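PDB 4ME3: DNA replication licensing factor MCM related protein from Thermoplasma acidophilum, which is the N-terminal, zinc-bearing part of an archaeal MCM, probably an ATP-driven helicase that binds and unwinds DNA during replication. Local coordinates for residues R241-R246 with F256-A261; V44-V49 with N97-D102; D19-F24 with R52-Y57. All blocks are in the same frame, centred on the assembly; numbering follows the deposited sequence.

Contact 1. Residues R241-R246 with F256-A261; sequences RTEQRR and FTYLYA
Arg241 N gives its hydrogen to Tyr258 O at 2.8 Å, an almost straight bond (172°). Tyr258 N returns a bond to Arg241 O, and the same oxygen also receives a CA-H...O contact from Thr257. Two steps on, Glu243 and Phe256 form the next hydrogen-bonded antiparallel pair, Glu243 N to Phe256 O being 2.8 Å; Thr242 and Thr257 make the non-hydrogen-bonded pair between them and turn to the other face of the sheet. On the face of Arg241, Glu243, Phe256 and Tyr258, each ring lies under the partner strand's side chain. CG of Tyr258 sits between its own N and carbonyl carbon (chi1 70°), which swings the ring across to the neighbouring strand, where Arg241 CB stands 3.6 Å from the ring centroid, over the face. Phe256 does the same for Glu243 CB, at 3.8 Å, and Glu243 CG touches Phe256 CZ at 3.3 Å. At the outer end Arg245 bends back at chi2, bringing one face of its guanidinium over Phe256 CD1. The Arg241 guanidinium leads away from the pair to a salt bridge with Glu70, and Tyr260 OH bonds Glu221. The pairing is part of the beta hairpin of strands 233-247 and 250-261, which projects from the OB fold, as in other MCM N-terminal domains.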
loop_
_atom_site.group_PDB
_atom_site.type_symbol
_atom_site.label_atom_id
_atom_site.label_comp_id
_atom_site.label_asym_id
_atom_site.label_seq_id
_atom_site.Cartn_x
_atom_site.Cartn_y
_atom_site.Cartn_z
ATOM N N ARG A 241 5.376 -6.402 8.204
ATOM C CA ARG A 241 4.112 -7.099 8.394
ATOM C C ARG A 241 4.359 -8.507 8.913
ATOM O O ARG A 241 5.495 -8.970 8.941
ATOM C CB ARG A 241 3.352 -7.179 7.069
ATOM C CG ARG A 241 2.879 -5.841 6.537
ATOM C CD ARG A 241 2.019 -5.128 7.559
ATOM N NE ARG A 241 1.252 -4.034 6.964
ATOM C CZ ARG A 241 0.562 -3.141 7.666
ATOM N NH1 ARG A 241 0.543 -3.202 8.991
ATOM N NH2 ARG A 241 -0.107 -2.179 7.043
ATOM N N THR A 242 3.289 -9.182 9.320
ATOM C CA THR A 242 3.384 -10.557 9.793
ATOM C C THR A 242 2.471 -11.470 8.987
ATOM O O THR A 242 1.400 -11.060 8.539
ATOM C CB THR A 242 2.986 -10.682 11.279
ATOM O OG1 THR A 242 1.642 -10.220 11.454
ATOM C CG2 THR A 242 3.920 -9.879 12.159
ATOM N N GLU A 243 2.908 -12.711 8.807
ATOM C CA GLU A 243 2.122 -13.713 8.104
ATOM C C GLU A 243 2.075 -14.980 8.946
ATOM O O GLU A 243 3.082 -15.390 9.519
ATOM C CB GLU A 243 2.735 -14.008 6.735
ATOM C CG GLU A 243 2.046 -15.125 5.968
ATOM C CD GLU A 243 0.695 -14.714 5.418
ATOM O OE1 GLU A 243 0.460 -13.497 5.258
ATOM O OE2 GLU A 243 -0.130 -15.609 5.139
ATOM N N GLN A 244 0.901 -15.597 9.016
ATOM C CA GLN A 244 0.683 -16.740 9.896
ATOM C C GLN A 244 1.265 -18.026 9.322
ATOM O O GLN A 244 1.074 -18.329 8.146
ATOM C CB GLN A 244 -0.817 -16.923 10.142
ATOM C CG GLN A 244 -1.153 -17.971 11.190
ATOM C CD GLN A 244 -2.632 -18.008 11.519
ATOM O OE1 GLN A 244 -3.470 -17.609 10.710
ATOM N NE2 GLN A 244 -2.960 -18.483 12.715
ATOM N N ARG A 245 1.984 -18.775 10.154
ATOM C CA ARG A 245 2.433 -20.109 9.772
ATOM C C ARG A 245 1.243 -21.051 9.848
ATOM O O ARG A 245 0.400 -20.925 10.737
ATOM C CB ARG A 245 3.530 -20.613 10.711
ATOM C CG ARG A 245 4.826 -19.820 10.674
ATOM C CD ARG A 245 5.719 -20.240 9.519
ATOM N NE ARG A 245 7.068 -19.691 9.652
ATOM C CZ ARG A 245 7.964 -19.645 8.671
ATOM N NH1 ARG A 245 7.667 -20.114 7.465
ATOM N NH2 ARG A 245 9.163 -19.125 8.894
ATOM N N ARG A 246 1.173 -21.995 8.916
ATOM C CA ARG A 246 0.130 -23.013 8.944
ATOM C C ARG A 246 0.731 -24.393 8.731
ATOM O O ARG A 246 1.486 -24.609 7.785
ATOM C CB ARG A 246 -0.924 -22.738 7.871
ATOM C CG ARG A 246 -1.742 -21.483 8.119
ATOM C CD ARG A 246 -2.797 -21.280 7.046
ATOM N NE ARG A 246 -3.553 -20.049 7.255
ATOM C CZ ARG A 246 -4.483 -19.585 6.426
ATOM N NH1 ARG A 246 -4.783 -20.246 5.315
ATOM N NH2 ARG A 246 -5.114 -18.453 6.708
ATOM N N PHE A 256 5.666 -15.238 10.846
ATOM C CA PHE A 256 6.947 -14.744 10.356
ATOM C C PHE A 256 6.736 -13.347 9.794
ATOM O O PHE A 256 5.622 -12.989 9.410
ATOM C CB PHE A 256 7.557 -15.684 9.307
ATOM C CG PHE A 256 6.729 -15.844 8.059
ATOM C CD1 PHE A 256 5.692 -16.758 8.012
ATOM C CD2 PHE A 256 7.008 -15.097 6.927
ATOM C CE1 PHE A 256 4.934 -16.913 6.864
ATOM C CE2 PHE A 256 6.254 -15.245 5.777
ATOM C CZ PHE A 256 5.219 -16.158 5.743
ATOM N N THR A 257 7.798 -12.554 9.766
ATOM C CA THR A 257 7.698 -11.195 9.259
ATOM C C THR A 257 8.011 -11.132 7.771
ATOM O O THR A 257 8.766 -11.955 7.246
ATOM C CB THR A 257 8.662 -10.249 9.985
ATOM O OG1 THR A 257 9.999 -10.745 9.865
ATOM C CG2 THR A 257 8.295 -10.123 11.456
ATOM N N TYR A 258 7.419 -10.148 7.104
ATOM C CA TYR A 258 7.756 -9.824 5.726
ATOM C C TYR A 258 7.634 -8.317 5.559
ATOM O O TYR A 258 7.064 -7.639 6.409
ATOM C CB TYR A 258 6.850 -10.568 4.740
ATOM C CG TYR A 258 5.408 -10.109 4.706
ATOM C CD1 TYR A 258 4.459 -10.667 5.555
ATOM C CD2 TYR A 258 4.991 -9.133 3.809
ATOM C CE1 TYR A 258 3.138 -10.261 5.515
ATOM C CE2 TYR A 258 3.675 -8.719 3.765
ATOM C CZ TYR A 258 2.752 -9.288 4.619
ATOM O OH TYR A 258 1.442 -8.871 4.576
ATOM N N LEU A 259 8.179 -7.789 4.472
ATOM C CA LEU A 259 8.203 -6.350 4.277
ATOM C C LEU A 259 7.315 -5.956 3.112
ATOM O O LEU A 259 7.452 -6.497 2.017
ATOM C CB LEU A 259 9.630 -5.884 4.022
ATOM C CG LEU A 259 9.895 -4.382 4.169
ATOM C CD1 LEU A 259 9.790 -3.958 5.627
ATOM C CD2 LEU A 259 11.263 -4.038 3.606
ATOM N N TYR A 260 6.398 -5.025 3.361
ATOM C CA TYR A 260 5.581 -4.441 2.307
ATOM C C TYR A 260 6.284 -3.206 1.759
ATOM O O TYR A 260 6.409 -2.188 2.446
ATOM C CB TYR A 260 4.201 -4.065 2.839
ATOM C CG TYR A 260 3.314 -3.473 1.776
ATOM C CD1 TYR A 260 2.589 -4.289 0.920
ATOM C CD2 TYR A 260 3.215 -2.098 1.615
ATOM C CE1 TYR A 260 1.784 -3.755 -0.060
ATOM C CE2 TYR A 260 2.411 -1.551 0.632
ATOM C CZ TYR A 260 1.697 -2.386 -0.202
ATOM O OH TYR A 260 0.893 -1.854 -1.183
ATOM N N ALA A 261 6.734 -3.291 0.512
ATOM C CA ALA A 261 7.603 -2.268 -0.056
ATOM C C ALA A 261 6.882 -0.944 -0.298
ATOM O O ALA A 261 5.799 -0.909 -0.886
ATOM C CB ALA A 261 8.216 -2.767 -1.356
#

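Contact 2. Residues V44-V49 with N97-D102; sequences VRTLYV and NLRIKD
Leu98 CD1 meets Val49 CG2 at 3.6 Å, the close apolar contact on the buried face of this two-stranded parallel sheet. Leu98 and Leu47 lie side by side there, pointing the same way, with Leu98 CD1 and Leu47 CD2 4.1 Å apart. Five backbone bonds join the strands in parallel pattern: Asn97 N to Arg45 O, Leu47 N to Asn97 O, Arg99 N to Leu47 O, Val49 N to Arg99 O, and Lys101 N to Val49 O. The opposite face is more polar, and the contact is looser toward its two ends. At one, Asn97 ND2 points at Thr46 OG1 over 3.4 Å, a straight but weak bond, and its stronger partner is Asp222. Arg99 stretches out from CG to NE alongside Tyr48, its CG anti to the carbonyl carbon (chi1 -59°), so that its aliphatic stem runs along the phenol, CG over one face of the ring: CB is 3.6 Å from Tyr48 CE1 and CD 3.4 Å from Tyr48 OH. The guanidinium itself is fixed by Asp223 and by Ile262 O. At the other, partly exposed end, Lys101 CD merely brushes Tyr48 CB at 3.9 Å. The leucine and valine face packs on Trp21, Phe24 and Phe25 of helix 14-27, with helix 31-38 also against Leu47, while the Tyr48 and Arg99 face looks toward residues 222-224 and strand 263-267, which Lys101 also touches.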
loop_
_atom_site.group_PDB
_atom_site.type_symbol
_atom_site.label_atom_id
_atom_site.label_comp_id
_atom_site.label_asym_id
_atom_site.label_seq_id
_atom_site.Cartn_x
_atom_site.Cartn_y
_atom_site.Cartn_z
ATOM N N VAL A 44 -0.994 7.049 -14.602
ATOM C CA VAL A 44 0.036 7.430 -13.645
ATOM C C VAL A 44 -0.662 7.750 -12.331
ATOM O O VAL A 44 -1.579 8.565 -12.291
ATOM C CB VAL A 44 0.825 8.660 -14.120
ATOM C CG1 VAL A 44 1.900 9.033 -13.108
ATOM C CG2 VAL A 44 1.442 8.395 -15.486
ATOM N N ARG A 45 -0.245 7.098 -11.254
ATOM C CA ARG A 45 -0.968 7.218 -9.997
ATOM C C ARG A 45 -0.059 7.027 -8.793
ATOM O O ARG A 45 -0.456 6.407 -7.808
ATOM C CB ARG A 45 -2.095 6.193 -9.951
ATOM C CG ARG A 45 -1.620 4.763 -10.121
ATOM C CD ARG A 45 -2.778 3.801 -10.068
ATOM N NE ARG A 45 -2.359 2.425 -10.310
ATOM C CZ ARG A 45 -3.162 1.468 -10.762
ATOM N NH1 ARG A 45 -4.435 1.728 -11.030
ATOM N NH2 ARG A 45 -2.689 0.247 -10.959
ATOM N N THR A 46 1.154 7.566 -8.884
ATOM C CA THR A 46 2.118 7.511 -7.792
ATOM C C THR A 46 2.794 8.862 -7.581
ATOM O O THR A 46 3.180 9.534 -8.538
ATOM C CB THR A 46 3.223 6.479 -8.069
ATOM O OG1 THR A 46 2.637 5.191 -8.289
ATOM C CG2 THR A 46 4.196 6.401 -6.899
ATOM N N LEU A 47 2.945 9.244 -6.317
ATOM C CA LEU A 47 3.705 10.429 -5.949
ATOM C C LEU A 47 4.735 10.044 -4.901
ATOM O O LEU A 47 4.394 9.415 -3.907
ATOM C CB LEU A 47 2.786 11.509 -5.371
ATOM C CG LEU A 47 3.508 12.770 -4.888
ATOM C CD1 LEU A 47 4.078 13.548 -6.063
ATOM C CD2 LEU A 47 2.581 13.650 -4.053
ATOM N N TYR A 48 5.989 10.413 -5.137
ATOM C CA TYR A 48 7.036 10.260 -4.133
ATOM C C TYR A 48 7.211 11.553 -3.351
ATOM O O TYR A 48 7.360 12.625 -3.937
ATOM C CB TYR A 48 8.357 9.884 -4.796
ATOM C CG TYR A 48 8.387 8.456 -5.281
ATOM C CD1 TYR A 48 8.817 7.435 -4.448
ATOM C CD2 TYR A 48 7.977 8.127 -6.563
ATOM C CE1 TYR A 48 8.840 6.123 -4.878
ATOM C CE2 TYR A 48 7.997 6.813 -7.003
ATOM C CZ TYR A 48 8.431 5.820 -6.155
ATOM O OH TYR A 48 8.455 4.511 -6.584
ATOM N N VAL A 49 7.195 11.443 -2.027
ATOM C CA VAL A 49 7.409 12.590 -1.152
ATOM C C VAL A 49 8.702 12.401 -0.373
ATOM O O VAL A 49 8.969 11.321 0.152
ATOM C CB VAL A 49 6.239 12.778 -0.169
ATOM C CG1 VAL A 49 6.599 13.781 0.909
ATOM C CG2 VAL A 49 4.985 13.214 -0.918
ATOM N N ASN A 97 -0.953 5.781 -5.109
ATOM C CA ASN A 97 0.174 5.389 -4.277
ATOM C C ASN A 97 1.001 6.587 -3.850
ATOM O O ASN A 97 1.693 7.202 -4.662
ATOM C CB ASN A 97 1.082 4.421 -5.023
ATOM C CG ASN A 97 0.333 3.244 -5.595
ATOM O OD1 ASN A 97 -0.458 2.604 -4.907
ATOM N ND2 ASN A 97 0.577 2.953 -6.864
ATOM N N LEU A 98 0.925 6.909 -2.567
ATOM C CA LEU A 98 1.796 7.899 -1.973
ATOM C C LEU A 98 2.977 7.150 -1.379
ATOM O O LEU A 98 2.801 6.278 -0.528
ATOM C CB LEU A 98 1.044 8.680 -0.893
ATOM C CG LEU A 98 1.806 9.793 -0.174
ATOM C CD1 LEU A 98 2.391 10.781 -1.156
ATOM C CD2 LEU A 98 0.877 10.498 0.804
ATOM N N ARG A 99 4.175 7.470 -1.853
ATOM C CA ARG A 99 5.383 6.780 -1.422
ATOM C C ARG A 99 6.357 7.748 -0.768
ATOM O O ARG A 99 6.398 8.929 -1.106
ATOM C CB ARG A 99 6.045 6.085 -2.613
ATOM C CG ARG A 99 5.141 5.068 -3.288
ATOM C CD ARG A 99 5.865 4.273 -4.362
ATOM N NE ARG A 99 4.975 3.311 -5.005
ATOM C CZ ARG A 99 4.517 2.211 -4.419
ATOM N NH1 ARG A 99 4.858 1.924 -3.169
ATOM N NH2 ARG A 99 3.710 1.392 -5.082
ATOM N N ILE A 100 7.133 7.234 0.178
ATOM C CA ILE A 100 8.117 8.033 0.891
ATOM C C ILE A 100 9.509 7.684 0.383
ATOM O O ILE A 100 9.853 6.510 0.259
ATOM C CB ILE A 100 8.065 7.756 2.407
ATOM C CG1 ILE A 100 6.641 7.924 2.942
ATOM C CG2 ILE A 100 9.019 8.679 3.155
ATOM C CD1 ILE A 100 6.036 9.283 2.664
ATOM N N LYS A 101 10.304 8.706 0.082
ATOM C CA LYS A 101 11.686 8.505 -0.329
ATOM C C LYS A 101 12.617 9.327 0.559
ATOM O O LYS A 101 12.165 10.042 1.454
ATOM C CB LYS A 101 11.874 8.897 -1.797
ATOM C CG LYS A 101 11.592 10.363 -2.082
ATOM C CD LYS A 101 11.926 10.742 -3.513
ATOM C CE LYS A 101 11.571 12.195 -3.779
ATOM N NZ LYS A 101 11.855 12.611 -5.180
ATOM N N ASP A 102 13.918 9.203 0.315
ATOM C CA ASP A 102 14.926 9.975 1.038
ATOM C C ASP A 102 14.927 9.667 2.540
ATOM O O ASP A 102 15.021 10.565 3.377
ATOM C CB ASP A 102 14.721 11.473 0.797
ATOM C CG ASP A 102 14.821 11.849 -0.674
ATOM O OD1 ASP A 102 15.492 11.123 -1.442
ATOM O OD2 ASP A 102 14.231 12.879 -1.066
#

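Contact 3. Residues D19-F24 with R52-Y57; sequences DLWRDF and RDLEDY
Leu54 stands at about a right angle to Phe24 and sets its CD2 squarely over the middle of that ring, 3.6 Å from the centroid. The edge of the same ring, at CE1, meets the Asp53 backbone carbon, so Phe24 is pressed both over a face and at its rim by two successive residues of helix 51-57. Phe24 has CG anti to its own N (chi1 171°), a setting that carries the ring across to the other helix while CB lies over the face of Tyr57, 3.9 Å from its centroid. The two rings themselves meet obliquely, planes 54° apart, with Phe24 CD1 touching Tyr57 CD2 at 3.7 Å. Both helices belong to the helical part of the MCM N-terminal domain, and the axes of 19-24 and 52-57 cross at 110°, 11.4 Å apart at the closest, a spacing bridged by these large side chains. An alanine at Phe24 would take away the ring under Leu54 CD2 and beside Tyr57, and would probably open a gap between the helices and let the Tyr57 ring shift. Leu54 CD2 also touches Trp21 CZ3 at 3.9 Å; the indole nitrogen is bonded to Tyr72 O. Tyr57 crosses Leu20 obliquely and brings its OH within 2.8 Å of Leu20 O, a carbonyl that already takes the helical bond from Phe24 N. A water lies 2.8 Å from Tyr57 OH and donates to Asp23 OD2.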
loop_
_atom_site.group_PDB
_atom_site.type_symbol
_atom_site.label_atom_id
_atom_site.label_comp_id
_atom_site.label_asym_id
_atom_site.label_seq_id
_atom_site.Cartn_x
_atom_site.Cartn_y
_atom_site.Cartn_z
ATOM N N ASP A 19 -5.415 17.339 7.282
ATOM C CA ASP A 19 -5.117 18.770 7.269
ATOM C C ASP A 19 -3.613 19.008 7.207
ATOM O O ASP A 19 -3.153 19.905 6.509
ATOM C CB ASP A 19 -5.709 19.467 8.497
ATOM C CG ASP A 19 -7.198 19.722 8.362
ATOM O OD1 ASP A 19 -7.701 19.752 7.219
ATOM O OD2 ASP A 19 -7.867 19.903 9.402
ATOM N N LEU A 20 -2.849 18.197 7.933
ATOM C CA LEU A 20 -1.395 18.307 7.920
ATOM C C LEU A 20 -0.824 18.005 6.527
ATOM O O LEU A 20 0.072 18.704 6.050
ATOM C CB LEU A 20 -0.785 17.382 8.975
ATOM C CG LEU A 20 -0.968 17.858 10.420
ATOM C CD1 LEU A 20 -0.718 16.731 11.407
ATOM C CD2 LEU A 20 -0.049 19.029 10.714
ATOM N N TRP A 21 -1.343 16.968 5.874
ATOM C CA TRP A 21 -0.922 16.656 4.509
ATOM C C TRP A 21 -1.258 17.799 3.560
ATOM O O TRP A 21 -0.452 18.166 2.707
ATOM C CB TRP A 21 -1.596 15.381 4.000
ATOM C CG TRP A 21 -0.920 14.113 4.420
ATOM C CD1 TRP A 21 -1.427 13.148 5.241
ATOM C CD2 TRP A 21 0.387 13.668 4.039
ATOM N NE1 TRP A 21 -0.517 12.131 5.395
ATOM C CE2 TRP A 21 0.605 12.425 4.665
ATOM C CE3 TRP A 21 1.393 14.198 3.230
ATOM C CZ2 TRP A 21 1.785 11.702 4.503
ATOM C CZ3 TRP A 21 2.565 13.482 3.071
ATOM C CH2 TRP A 21 2.751 12.247 3.704
ATOM N N ARG A 22 -2.461 18.349 3.695
ATOM C CA ARG A 22 -2.907 19.420 2.806
ATOM C C ARG A 22 -1.931 20.594 2.809
ATOM O O ARG A 22 -1.529 21.078 1.752
ATOM C CB ARG A 22 -4.302 19.908 3.202
ATOM C CG ARG A 22 -5.416 18.945 2.837
ATOM C CD ARG A 22 -6.784 19.601 2.938
ATOM N NE ARG A 22 -7.857 18.623 2.809
ATOM C CZ ARG A 22 -8.374 17.934 3.823
ATOM N NH1 ARG A 22 -7.926 18.115 5.059
ATOM N NH2 ARG A 22 -9.348 17.062 3.603
ATOM N N ASP A 23 -1.558 21.051 3.997
ATOM C CA ASP A 23 -0.627 22.164 4.112
ATOM C C ASP A 23 0.748 21.777 3.583
ATOM O O ASP A 23 1.428 22.584 2.950
ATOM C CB ASP A 23 -0.510 22.614 5.565
ATOM C CG ASP A 23 -1.634 23.526 5.991
ATOM O OD1 ASP A 23 -2.351 24.044 5.111
ATOM O OD2 ASP A 23 -1.787 23.725 7.215
ATOM N N PHE A 24 1.157 20.539 3.841
ATOM C CA PHE A 24 2.472 20.079 3.411
ATOM C C PHE A 24 2.623 20.115 1.891
ATOM O O PHE A 24 3.605 20.646 1.365
ATOM C CB PHE A 24 2.751 18.660 3.912
ATOM C CG PHE A 24 3.987 18.062 3.318
ATOM C CD1 PHE A 24 5.241 18.442 3.772
ATOM C CD2 PHE A 24 3.902 17.145 2.286
ATOM C CE1 PHE A 24 6.383 17.906 3.214
ATOM C CE2 PHE A 24 5.041 16.611 1.722
ATOM C CZ PHE A 24 6.283 16.989 2.188
ATOM N N ARG A 52 12.895 14.200 3.805
ATOM C CA ARG A 52 13.636 15.402 4.180
ATOM C C ARG A 52 12.693 16.597 4.269
ATOM O O ARG A 52 12.816 17.435 5.166
ATOM C CB ARG A 52 14.727 15.710 3.153
ATOM C CG ARG A 52 15.727 14.589 2.909
ATOM C CD ARG A 52 16.457 14.813 1.590
ATOM N NE ARG A 52 17.404 13.744 1.281
ATOM C CZ ARG A 52 17.912 13.516 0.072
ATOM N NH1 ARG A 52 17.562 14.274 -0.960
ATOM N NH2 ARG A 52 18.768 12.521 -0.110
ATOM N N ASP A 53 11.763 16.682 3.322
ATOM C CA ASP A 53 10.753 17.737 3.336
ATOM C C ASP A 53 9.801 17.560 4.516
ATOM O O ASP A 53 9.470 18.523 5.203
ATOM C CB ASP A 53 9.965 17.752 2.023
ATOM C CG ASP A 53 10.791 18.241 0.846
ATOM O OD1 ASP A 53 11.857 18.851 1.076
ATOM O OD2 ASP A 53 10.368 18.022 -0.308
ATOM N N LEU A 54 9.357 16.327 4.751
ATOM C CA LEU A 54 8.446 16.053 5.858
ATOM C C LEU A 54 9.058 16.440 7.203
ATOM O O LEU A 54 8.399 17.058 8.038
ATOM C CB LEU A 54 8.042 14.576 5.866
ATOM C CG LEU A 54 7.086 14.153 4.748
ATOM C CD1 LEU A 54 7.051 12.633 4.609
ATOM C CD2 LEU A 54 5.680 14.695 4.989
ATOM N N GLU A 55 10.316 16.067 7.415
ATOM C CA GLU A 55 11.015 16.419 8.653
ATOM C C GLU A 55 11.107 17.933 8.832
ATOM O O GLU A 55 10.907 18.453 9.933
ATOM C CB GLU A 55 12.423 15.819 8.665
ATOM C CG GLU A 55 12.601 14.687 9.663
ATOM C CD GLU A 55 13.994 14.090 9.625
ATOM O OE1 GLU A 55 14.723 14.333 8.639
ATOM O OE2 GLU A 55 14.359 13.378 10.584
ATOM N N ASP A 56 11.414 18.632 7.746
ATOM C CA ASP A 56 11.539 20.086 7.768
ATOM C C ASP A 56 10.199 20.744 8.085
ATOM O O ASP A 56 10.140 21.801 8.718
ATOM C CB ASP A 56 12.048 20.583 6.415
ATOM C CG ASP A 56 12.554 22.004 6.472
ATOM O OD1 ASP A 56 13.623 22.222 7.083
ATOM O OD2 ASP A 56 11.894 22.897 5.900
ATOM N N TYR A 57 9.128 20.102 7.635
ATOM C CA TYR A 57 7.770 20.606 7.799
ATOM C C TYR A 57 7.309 20.526 9.249
ATOM O O TYR A 57 6.877 21.517 9.836
ATOM C CB TYR A 57 6.836 19.797 6.896
ATOM C CG TYR A 57 5.360 20.004 7.128
ATOM C CD1 TYR A 57 4.797 21.272 7.087
ATOM C CD2 TYR A 57 4.522 18.920 7.357
ATOM C CE1 TYR A 57 3.447 21.456 7.285
ATOM C CE2 TYR A 57 3.170 19.095 7.555
ATOM C CZ TYR A 57 2.638 20.365 7.518
ATOM O OH TYR A 57 1.290 20.550 7.707
HETATM O O HOH W 1 -0.435 22.376 8.927
#

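How the contacts relate
Contacts 2 and 3 share one hydrophobic core: their centres are 14 Å apart, and Val49 CG1 of contact 2 reaches Phe24 CE2 of contact 3 at 3.3 Å. Strand 46-50 runs straight into helix 51-57, so one strand of contact 2 and one helix of contact 3 are consecutive, while their partners, 97-101 and 14-27, come from elsewhere in the chain. Contact 1 belongs to the OB part, on the far side of the chain's centre from contact 2, with centres 23 Å apart; the two meet where Ala261 O lies 3.8 Å from Arg99 NH1. Contact 3 stays about 14 Å from contact 1 at the nearest atoms. All three lie away from the zinc held by Cys147, Cys150, Cys169 and Cys172.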